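Local structure of PmbA-related protein (Thermotoga maritima, 1VL4) at residues A[234-246]-A[358-371]. The protein is of unestablished function but is probably a metallopeptidase of the PmbA/TldD family and a putative modulator of DNA gyrase. Sequence-based numbering, arbitrary orientation.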
ATOM      1  N   LYS A 234     -13.911 -13.121 -30.335  1.00 12.10           N
ATOM      2  CA  LYS A 234     -13.194 -11.915 -30.696  1.00 13.82           C
ATOM      3  C   LYS A 234     -14.236 -10.879 -31.163  1.00 11.18           C
ATOM      4  O   LYS A 234     -15.047 -11.178 -32.019  1.00 10.92           O
ATOM      5  CB  LYS A 234     -12.170 -12.270 -31.768  1.00 15.37           C
ATOM      6  CG  LYS A 234     -10.961 -13.019 -31.204  1.00 18.79           C
ATOM      7  CD  LYS A 234     -10.308 -13.954 -32.229  1.00 19.27           C
ATOM      8  N   TYR A 235     -14.278  -9.707 -30.540  1.00 10.00           N
ATOM      9  CA  TYR A 235     -15.184  -8.649 -30.989  1.00  9.74           C
ATOM     10  C   TYR A 235     -14.476  -7.322 -31.167  1.00  9.37           C
ATOM     11  O   TYR A 235     -13.492  -7.055 -30.490  1.00 11.26           O
ATOM     12  CB  TYR A 235     -16.325  -8.403 -30.011  1.00 10.62           C
ATOM     13  CG  TYR A 235     -17.187  -9.578 -29.714  1.00  5.88           C
ATOM     14  CD1 TYR A 235     -16.857 -10.431 -28.685  1.00 10.84           C
ATOM     15  CD2 TYR A 235     -18.350  -9.816 -30.410  1.00  7.92           C
ATOM     16  CE1 TYR A 235     -17.635 -11.525 -28.379  1.00 13.51           C
ATOM     17  CE2 TYR A 235     -19.141 -10.939 -30.112  1.00 10.24           C
ATOM     18  CZ  TYR A 235     -18.767 -11.773 -29.078  1.00  6.65           C
ATOM     19  OH  TYR A 235     -19.523 -12.877 -28.695  1.00 12.21           O
ATOM     20  N   PRO A 236     -15.011  -6.464 -32.065  1.00  9.34           N
ATOM     21  CA  PRO A 236     -14.571  -5.066 -32.059  1.00 10.74           C
ATOM     22  C   PRO A 236     -14.935  -4.477 -30.684  1.00  9.70           C
ATOM     23  O   PRO A 236     -15.963  -4.874 -30.097  1.00  7.47           O
ATOM     24  CB  PRO A 236     -15.378  -4.407 -33.195  1.00 11.49           C
ATOM     25  CG  PRO A 236     -16.098  -5.484 -33.888  1.00 10.68           C
ATOM     26  CD  PRO A 236     -16.077  -6.720 -33.040  1.00  7.41           C
ATOM     27  N   VAL A 237     -14.074  -3.623 -30.151  1.00 11.06           N
ATOM     28  CA  VAL A 237     -14.264  -3.059 -28.823  1.00 11.51           C
ATOM     29  C   VAL A 237     -14.184  -1.552 -28.882  1.00 13.19           C
ATOM     30  O   VAL A 237     -13.155  -0.980 -29.291  1.00 13.67           O
ATOM     31  CB  VAL A 237     -13.240  -3.624 -27.796  1.00 11.77           C
ATOM     32  CG1 VAL A 237     -13.271  -2.810 -26.497  1.00 13.35           C
ATOM     33  CG2 VAL A 237     -13.521  -5.111 -27.484  1.00 14.31           C
ATOM     34  N   LEU A 238     -15.272  -0.896 -28.487  1.00 10.50           N
ATOM     35  CA  LEU A 238     -15.213   0.549 -28.250  1.00 12.79           C
ATOM     36  C   LEU A 238     -14.856   0.728 -26.762  1.00 13.60           C
ATOM     37  O   LEU A 238     -15.678   0.508 -25.873  1.00 11.84           O
ATOM     38  CB  LEU A 238     -16.537   1.202 -28.608  1.00 14.26           C
ATOM     39  CG  LEU A 238     -16.798   2.666 -28.256  1.00 16.20           C
ATOM     40  CD1 LEU A 238     -15.597   3.512 -28.475  1.00 25.55           C
ATOM     41  CD2 LEU A 238     -18.019   3.130 -29.105  1.00 16.87           C
ATOM     42  N   MET A 239     -13.599   1.039 -26.497  1.00 11.38           N
ATOM     43  CA  MET A 239     -13.178   1.228 -25.127  1.00 13.50           C
ATOM     44  C   MET A 239     -13.384   2.663 -24.686  1.00  9.81           C
ATOM     45  O   MET A 239     -12.666   3.572 -25.095  1.00 10.96           O
ATOM     46  CB  MET A 239     -11.758   0.775 -24.969  1.00 12.28           C
ATOM     47  CG  MET A 239     -11.242   0.970 -23.555  1.00 24.81           C
ATOM     48  SD  MET A 239      -9.847  -0.096 -23.195  1.00 28.68           S
ATOM     49  CE  MET A 239     -10.572  -1.655 -23.586  1.00 18.59           C
ATOM     50  N   ARG A 240     -14.385   2.875 -23.834  1.00 10.01           N
ATOM     51  CA  ARG A 240     -14.664   4.208 -23.346  1.00 10.53           C
ATOM     52  C   ARG A 240     -13.446   4.771 -22.606  1.00  9.98           C
ATOM     53  O   ARG A 240     -12.652   4.019 -22.040  1.00  9.24           O
ATOM     54  CB  ARG A 240     -15.865   4.236 -22.437  1.00  8.28           C
ATOM     55  CG  ARG A 240     -16.476   5.625 -22.263  1.00  7.93           C
ATOM     56  CD  ARG A 240     -17.742   5.594 -21.474  1.00 17.69           C
ATOM     57  NE  ARG A 240     -17.473   5.340 -20.061  1.00 10.94           N
ATOM     58  CZ  ARG A 240     -18.412   5.112 -19.159  1.00 17.10           C
ATOM     59  NH1 ARG A 240     -18.053   4.867 -17.918  1.00 15.42           N
ATOM     60  NH2 ARG A 240     -19.700   5.149 -19.495  1.00 13.00           N
ATOM     61  N   ASN A 241     -13.341   6.095 -22.648  1.00  9.85           N
ATOM     62  CA  ASN A 241     -12.294   6.846 -21.959  1.00 11.17           C
ATOM     63  C   ASN A 241     -11.961   6.335 -20.543  1.00 12.95           C
ATOM     64  O   ASN A 241     -10.793   6.116 -20.210  1.00 13.88           O
ATOM     65  CB  ASN A 241     -12.551   8.398 -21.999  1.00 11.53           C
ATOM     66  CG  ASN A 241     -13.940   8.840 -21.533  1.00 11.57           C
ATOM     67  OD1 ASN A 241     -14.656   8.120 -20.830  1.00 14.69           O
ATOM     68  ND2 ASN A 241     -14.296  10.094 -21.887  1.00 15.82           N
ATOM     69  N   THR A 242     -12.983   6.146 -19.724  1.00 11.44           N
ATOM     70  CA  THR A 242     -12.791   5.697 -18.339  1.00 14.65           C
ATOM     71  C   THR A 242     -12.043   4.351 -18.233  1.00 17.67           C
ATOM     72  O   THR A 242     -11.241   4.179 -17.328  1.00 18.86           O
ATOM     73  CB  THR A 242     -14.133   5.542 -17.622  1.00 17.17           C
ATOM     74  OG1 THR A 242     -15.020   4.792 -18.457  1.00 15.80           O
ATOM     75  CG2 THR A 242     -14.766   6.876 -17.393  1.00 20.81           C
ATOM     76  N   ALA A 243     -12.304   3.405 -19.146  1.00 15.76           N
ATOM     77  CA  ALA A 243     -11.558   2.121 -19.143  1.00 14.42           C
ATOM     78  C   ALA A 243     -10.112   2.358 -19.633  1.00 14.72           C
ATOM     79  O   ALA A 243      -9.131   1.866 -19.049  1.00 16.21           O
ATOM     80  CB  ALA A 243     -12.269   1.087 -19.994  1.00 14.55           C
ATOM     81  N   LEU A 244      -9.966   3.160 -20.678  1.00 14.78           N
ATOM     82  CA  LEU A 244      -8.667   3.338 -21.302  1.00 12.42           C
ATOM     83  C   LEU A 244      -7.750   4.119 -20.387  1.00 13.96           C
ATOM     84  O   LEU A 244      -6.554   3.849 -20.357  1.00 14.80           O
ATOM     85  CB  LEU A 244      -8.817   4.007 -22.668  1.00 13.29           C
ATOM     86  CG  LEU A 244      -7.535   4.255 -23.445  1.00 16.70           C
ATOM     87  CD1 LEU A 244      -6.853   2.932 -23.801  1.00 18.85           C
ATOM     88  CD2 LEU A 244      -7.874   5.042 -24.697  1.00 10.23           C
ATOM     89  N   LEU A 245      -8.303   5.081 -19.647  1.00 14.26           N
ATOM     90  CA  LEU A 245      -7.524   5.856 -18.673  1.00 16.39           C
ATOM     91  C   LEU A 245      -6.811   4.908 -17.693  1.00 16.03           C
ATOM     92  O   LEU A 245      -5.667   5.155 -17.364  1.00 14.18           O
ATOM     93  CB  LEU A 245      -8.398   6.837 -17.865  1.00 11.35           C
ATOM     94  CG  LEU A 245      -8.847   8.077 -18.600  1.00 15.14           C
ATOM     95  CD1 LEU A 245      -9.950   8.759 -17.823  1.00 14.33           C
ATOM     96  CD2 LEU A 245      -7.626   8.992 -18.827  1.00 18.06           C
ATOM     97  N   ASP A 246      -7.490   3.873 -17.210  1.00 17.74           N
ATOM     98  CA  ASP A 246      -6.816   2.875 -16.329  1.00 18.66           C
ATOM     99  C   ASP A 246      -5.842   1.954 -17.075  1.00 17.92           C
ATOM    100  O   ASP A 246      -4.706   1.700 -16.622  1.00 17.12           O
ATOM    101  CB  ASP A 246      -7.816   2.004 -15.590  1.00 17.07           C
ATOM    102  CG  ASP A 246      -8.708   2.784 -14.649  1.00 26.94           C
ATOM    103  OD1 ASP A 246      -8.344   3.912 -14.223  1.00 30.99           O
ATOM    104  OD2 ASP A 246      -9.814   2.260 -14.363  1.00 30.22           O
ATOM    105  N   LEU A 358     -18.493   7.096 -32.870  1.00 13.84           N
ATOM    106  CA  LEU A 358     -17.761   5.839 -32.710  1.00 14.09           C
ATOM    107  C   LEU A 358     -18.669   4.605 -32.596  1.00  9.91           C
ATOM    108  O   LEU A 358     -18.360   3.548 -33.153  1.00 10.32           O
ATOM    109  CB  LEU A 358     -16.822   5.915 -31.488  1.00 15.18           C
ATOM    110  CG  LEU A 358     -15.645   6.882 -31.550  1.00 14.11           C
ATOM    111  CD1 LEU A 358     -14.780   6.639 -30.335  1.00 18.96           C
ATOM    112  CD2 LEU A 358     -14.797   6.826 -32.836  1.00 18.47           C
ATOM    113  N   LEU A 359     -19.755   4.725 -31.852  1.00 13.33           N
ATOM    114  CA  LEU A 359     -20.775   3.655 -31.788  1.00 16.86           C
ATOM    115  C   LEU A 359     -21.286   3.301 -33.177  1.00 17.04           C
ATOM    116  O   LEU A 359     -21.347   2.120 -33.581  1.00 15.98           O
ATOM    117  CB  LEU A 359     -21.978   4.100 -30.957  1.00 19.71           C
ATOM    118  CG  LEU A 359     -21.819   3.923 -29.454  1.00 21.18           C
ATOM    119  CD1 LEU A 359     -22.965   4.664 -28.735  1.00 20.65           C
ATOM    120  CD2 LEU A 359     -21.798   2.461 -29.101  1.00 21.62           C
ATOM    121  N   LYS A 360     -21.667   4.358 -33.888  1.00 15.58           N
ATOM    122  CA  LYS A 360     -22.204   4.248 -35.219  1.00 13.64           C
ATOM    123  C   LYS A 360     -21.172   3.606 -36.131  1.00 14.54           C
ATOM    124  O   LYS A 360     -21.494   2.656 -36.875  1.00 14.54           O
ATOM    125  CB  LYS A 360     -22.612   5.632 -35.738  1.00 17.88           C
ATOM    126  CG  LYS A 360     -24.107   6.001 -35.678  1.00 28.51           C
ATOM    127  CD  LYS A 360     -24.770   5.651 -34.354  1.00 37.50           C
ATOM    128  CE  LYS A 360     -26.280   5.738 -34.459  1.00 38.25           C
ATOM    129  NZ  LYS A 360     -26.855   4.739 -35.426  1.00 44.83           N
ATOM    130  N   GLU A 361     -19.931   4.088 -36.094  1.00 13.67           N
ATOM    131  CA  GLU A 361     -18.878   3.492 -36.948  1.00 15.20           C
ATOM    132  C   GLU A 361     -18.612   2.025 -36.617  1.00 13.85           C
ATOM    133  O   GLU A 361     -18.426   1.220 -37.517  1.00 12.89           O
ATOM    134  CB  GLU A 361     -17.561   4.233 -36.809  1.00 19.50           C
ATOM    135  CG  GLU A 361     -17.566   5.655 -37.293  1.00 29.17           C
ATOM    136  CD  GLU A 361     -17.272   5.758 -38.752  1.00 36.42           C
ATOM    137  OE1 GLU A 361     -17.291   4.712 -39.437  1.00 44.27           O
ATOM    138  OE2 GLU A 361     -17.020   6.893 -39.208  1.00 39.50           O
ATOM    139  N   MET A 362     -18.539   1.683 -35.324  1.00 12.48           N
ATOM    140  CA  MET A 362     -18.353   0.297 -34.933  1.00 11.69           C
ATOM    141  C   MET A 362     -19.518  -0.581 -35.394  1.00 11.46           C
ATOM    142  O   MET A 362     -19.304  -1.702 -35.861  1.00 11.75           O
ATOM    143  CB  MET A 362     -18.223   0.167 -33.420  1.00 10.27           C
ATOM    144  CG  MET A 362     -18.039  -1.318 -32.989  1.00 15.89           C
ATOM    145  SD  MET A 362     -17.680  -1.532 -31.244  1.00 13.70           S
ATOM    146  CE  MET A 362     -19.247  -1.028 -30.530  1.00 15.99           C
ATOM    147  N   ASP A 363     -20.732  -0.069 -35.189  1.00 10.45           N
ATOM    148  CA  ASP A 363     -21.996  -0.660 -35.595  1.00 11.31           C
ATOM    149  C   ASP A 363     -22.404  -1.932 -34.839  1.00 11.40           C
ATOM    150  O   ASP A 363     -23.580  -2.118 -34.507  1.00 14.33           O
ATOM    151  CB  ASP A 363     -22.011  -0.929 -37.101  1.00 13.54           C
ATOM    152  CG  ASP A 363     -23.313  -1.570 -37.556  1.00 18.49           C
ATOM    153  OD1 ASP A 363     -24.346  -0.875 -37.489  1.00 25.19           O
ATOM    154  OD2 ASP A 363     -23.322  -2.759 -37.946  1.00 21.95           O
ATOM    155  N   ARG A 364     -21.472  -2.849 -34.645  1.00 11.36           N
ATOM    156  CA  ARG A 364     -21.769  -4.072 -33.916  1.00 10.95           C
ATOM    157  C   ARG A 364     -20.550  -4.570 -33.129  1.00  9.79           C
ATOM    158  O   ARG A 364     -19.490  -4.785 -33.677  1.00  5.95           O
ATOM    159  CB  ARG A 364     -22.272  -5.116 -34.882  1.00 14.36           C
ATOM    160  CG  ARG A 364     -22.856  -6.334 -34.249  1.00 15.82           C
ATOM    161  CD  ARG A 364     -23.454  -7.192 -35.333  1.00 22.69           C
ATOM    162  NE  ARG A 364     -23.964  -8.440 -34.810  1.00 24.59           N
ATOM    163  CZ  ARG A 364     -23.205  -9.475 -34.452  1.00 31.40           C
ATOM    164  NH1 ARG A 364     -21.880  -9.414 -34.557  1.00 27.86           N
ATOM    165  NH2 ARG A 364     -23.778 -10.580 -33.981  1.00 25.21           N
ATOM    166  N   GLY A 365     -20.695  -4.747 -31.830  1.00  9.02           N
ATOM    167  CA  GLY A 365     -19.525  -5.016 -31.022  1.00 11.27           C
ATOM    168  C   GLY A 365     -19.739  -4.733 -29.552  1.00 12.01           C
ATOM    169  O   GLY A 365     -20.875  -4.578 -29.101  1.00 11.25           O
ATOM    170  N   VAL A 366     -18.628  -4.678 -28.821  1.00 11.06           N
ATOM    171  CA  VAL A 366     -18.652  -4.482 -27.383  1.00 10.73           C
ATOM    172  C   VAL A 366     -18.188  -3.073 -27.036  1.00  9.95           C
ATOM    173  O   VAL A 366     -17.238  -2.567 -27.620  1.00 11.73           O
ATOM    174  CB  VAL A 366     -17.729  -5.477 -26.675  1.00 10.77           C
ATOM    175  CG1 VAL A 366     -17.761  -5.232 -25.153  1.00 13.13           C
ATOM    176  CG2 VAL A 366     -18.147  -6.913 -27.006  1.00 12.66           C
ATOM    177  N   VAL A 367     -18.874  -2.459 -26.082  1.00  9.08           N
ATOM    178  CA  VAL A 367     -18.399  -1.241 -25.442  1.00 10.16           C
ATOM    179  C   VAL A 367     -17.870  -1.644 -24.049  1.00 10.20           C
ATOM    180  O   VAL A 367     -18.563  -2.282 -23.291  1.00  7.25           O
ATOM    181  CB  VAL A 367     -19.508  -0.186 -25.298  1.00  8.62           C
ATOM    182  CG1 VAL A 367     -19.050   0.975 -24.373  1.00  9.58           C
ATOM    183  CG2 VAL A 367     -19.947   0.343 -26.680  1.00 14.74           C
ATOM    184  N   ILE A 368     -16.630  -1.297 -23.749  1.00  9.23           N
ATOM    185  CA  ILE A 368     -16.092  -1.528 -22.422  1.00  9.72           C
ATOM    186  C   ILE A 368     -15.922  -0.185 -21.742  1.00 12.30           C
ATOM    187  O   ILE A 368     -15.203   0.693 -22.235  1.00 12.27           O
ATOM    188  CB  ILE A 368     -14.810  -2.393 -22.475  1.00 12.00           C
ATOM    189  CG1 ILE A 368     -15.240  -3.852 -22.616  1.00 19.55           C
ATOM    190  CG2 ILE A 368     -13.922  -2.243 -21.190  1.00 12.78           C
ATOM    191  CD1 ILE A 368     -14.262  -4.645 -23.294  1.00 29.72           C
ATOM    192  N   THR A 369     -16.609  -0.048 -20.606  1.00 13.02           N
ATOM    193  CA  THR A 369     -16.669   1.213 -19.854  1.00 15.19           C
ATOM    194  C   THR A 369     -15.769   1.243 -18.627  1.00 14.61           C
ATOM    195  O   THR A 369     -15.379   2.309 -18.206  1.00 15.56           O
ATOM    196  CB  THR A 369     -18.086   1.512 -19.357  1.00 12.69           C
ATOM    197  OG1 THR A 369     -18.579   0.376 -18.626  1.00 16.72           O
ATOM    198  CG2 THR A 369     -19.013   1.808 -20.545  1.00 19.06           C
ATOM    199  N   GLU A 370     -15.476   0.084 -18.057  1.00 15.27           N
ATOM    200  CA  GLU A 370     -14.580  -0.012 -16.901  1.00 17.68           C
ATOM    201  C   GLU A 370     -13.814  -1.325 -16.953  1.00 17.16           C
ATOM    202  O   GLU A 370     -14.336  -2.346 -17.437  1.00 18.71           O
ATOM    203  CB  GLU A 370     -15.370   0.057 -15.586  1.00 19.36           C
ATOM    204  CG  GLU A 370     -16.383   1.243 -15.498  1.00 21.47           C
ATOM    205  CD  GLU A 370     -15.707   2.593 -15.366  1.00 30.34           C
ATOM    206  OE1 GLU A 370     -14.461   2.629 -15.130  1.00 35.55           O
ATOM    207  OE2 GLU A 370     -16.422   3.621 -15.490  1.00 29.96           O
ATOM    208  N   VAL A 371     -12.567  -1.279 -16.482  1.00 18.11           N
ATOM    209  CA  VAL A 371     -11.759  -2.496 -16.232  1.00 17.53           C
ATOM    210  C   VAL A 371     -11.337  -2.599 -14.741  1.00 18.84           C
ATOM    211  O   VAL A 371     -11.202  -1.610 -14.057  1.00 21.74           O
ATOM    212  CB  VAL A 371     -10.508  -2.536 -17.133  1.00 16.72           C
ATOM    213  CG1 VAL A 371     -10.886  -2.818 -18.574  1.00 22.75           C
ATOM    214  CG2 VAL A 371      -9.702  -1.232 -17.048  1.00 21.72           C
TER
HETATM  215  O   HOH W   1     -11.897   1.357 -15.601  1.00 15.87           O
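L238 and V367 sit side by side on two adjacent parallel strands, 234-239 and 365-371, in a mixed sheet of the C-terminal PmbA/TldA domain. Four backbone hydrogen bonds join the strands, from V366 N to P236 O at one end to R240 N to I368 O at the other. Strand 437-444 pairs with 234-239 on its other edge, and strand 384-395 with 365-371. L238 points to the face covered by helix 358-362. With CG anti to the backbone N (chi1 171°), its branch reaches the helix, where the two methyls part, one to each of two leucines. CD1 meets L358 CD1 at 3.7 Å, and CD2 meets L359 CD2 at 3.8 Å. Both leucines cross L238 at about a right angle. M362 bends at its third torsion, and its SD lies 4.0 Å from L238 CB. V237, M239, V366 and I368 point to the opposite face. There I368 divides its branches: CD1 touches V237 CG1, while CG2 packs 3.9 Å from A243 CB in the first turn of helix 241-246.

Past the last bridge to strand 234-239, T369 and E370 form a classic beta bulge facing K390 of strand 384-395. R240, the N-cap residue of helix 241-246, lays one guanidinium face over T369, with T369 CB 3.6 Å above its centre. NE and NH1 both donate to T242 OG1, which lies in the guanidinium plane. NH1 also forms a salt bridge with E370 OE2 and another with E220. The guanidinium and E370 carboxylate planes stand 78° apart. A water links D246 OD2, E370 OE1 and V371 N, accepting from the last. Held by two R240 nitrogens, T242 OG1 donates its own proton to T369 O at 2.5 Å, in the carbonyl plane.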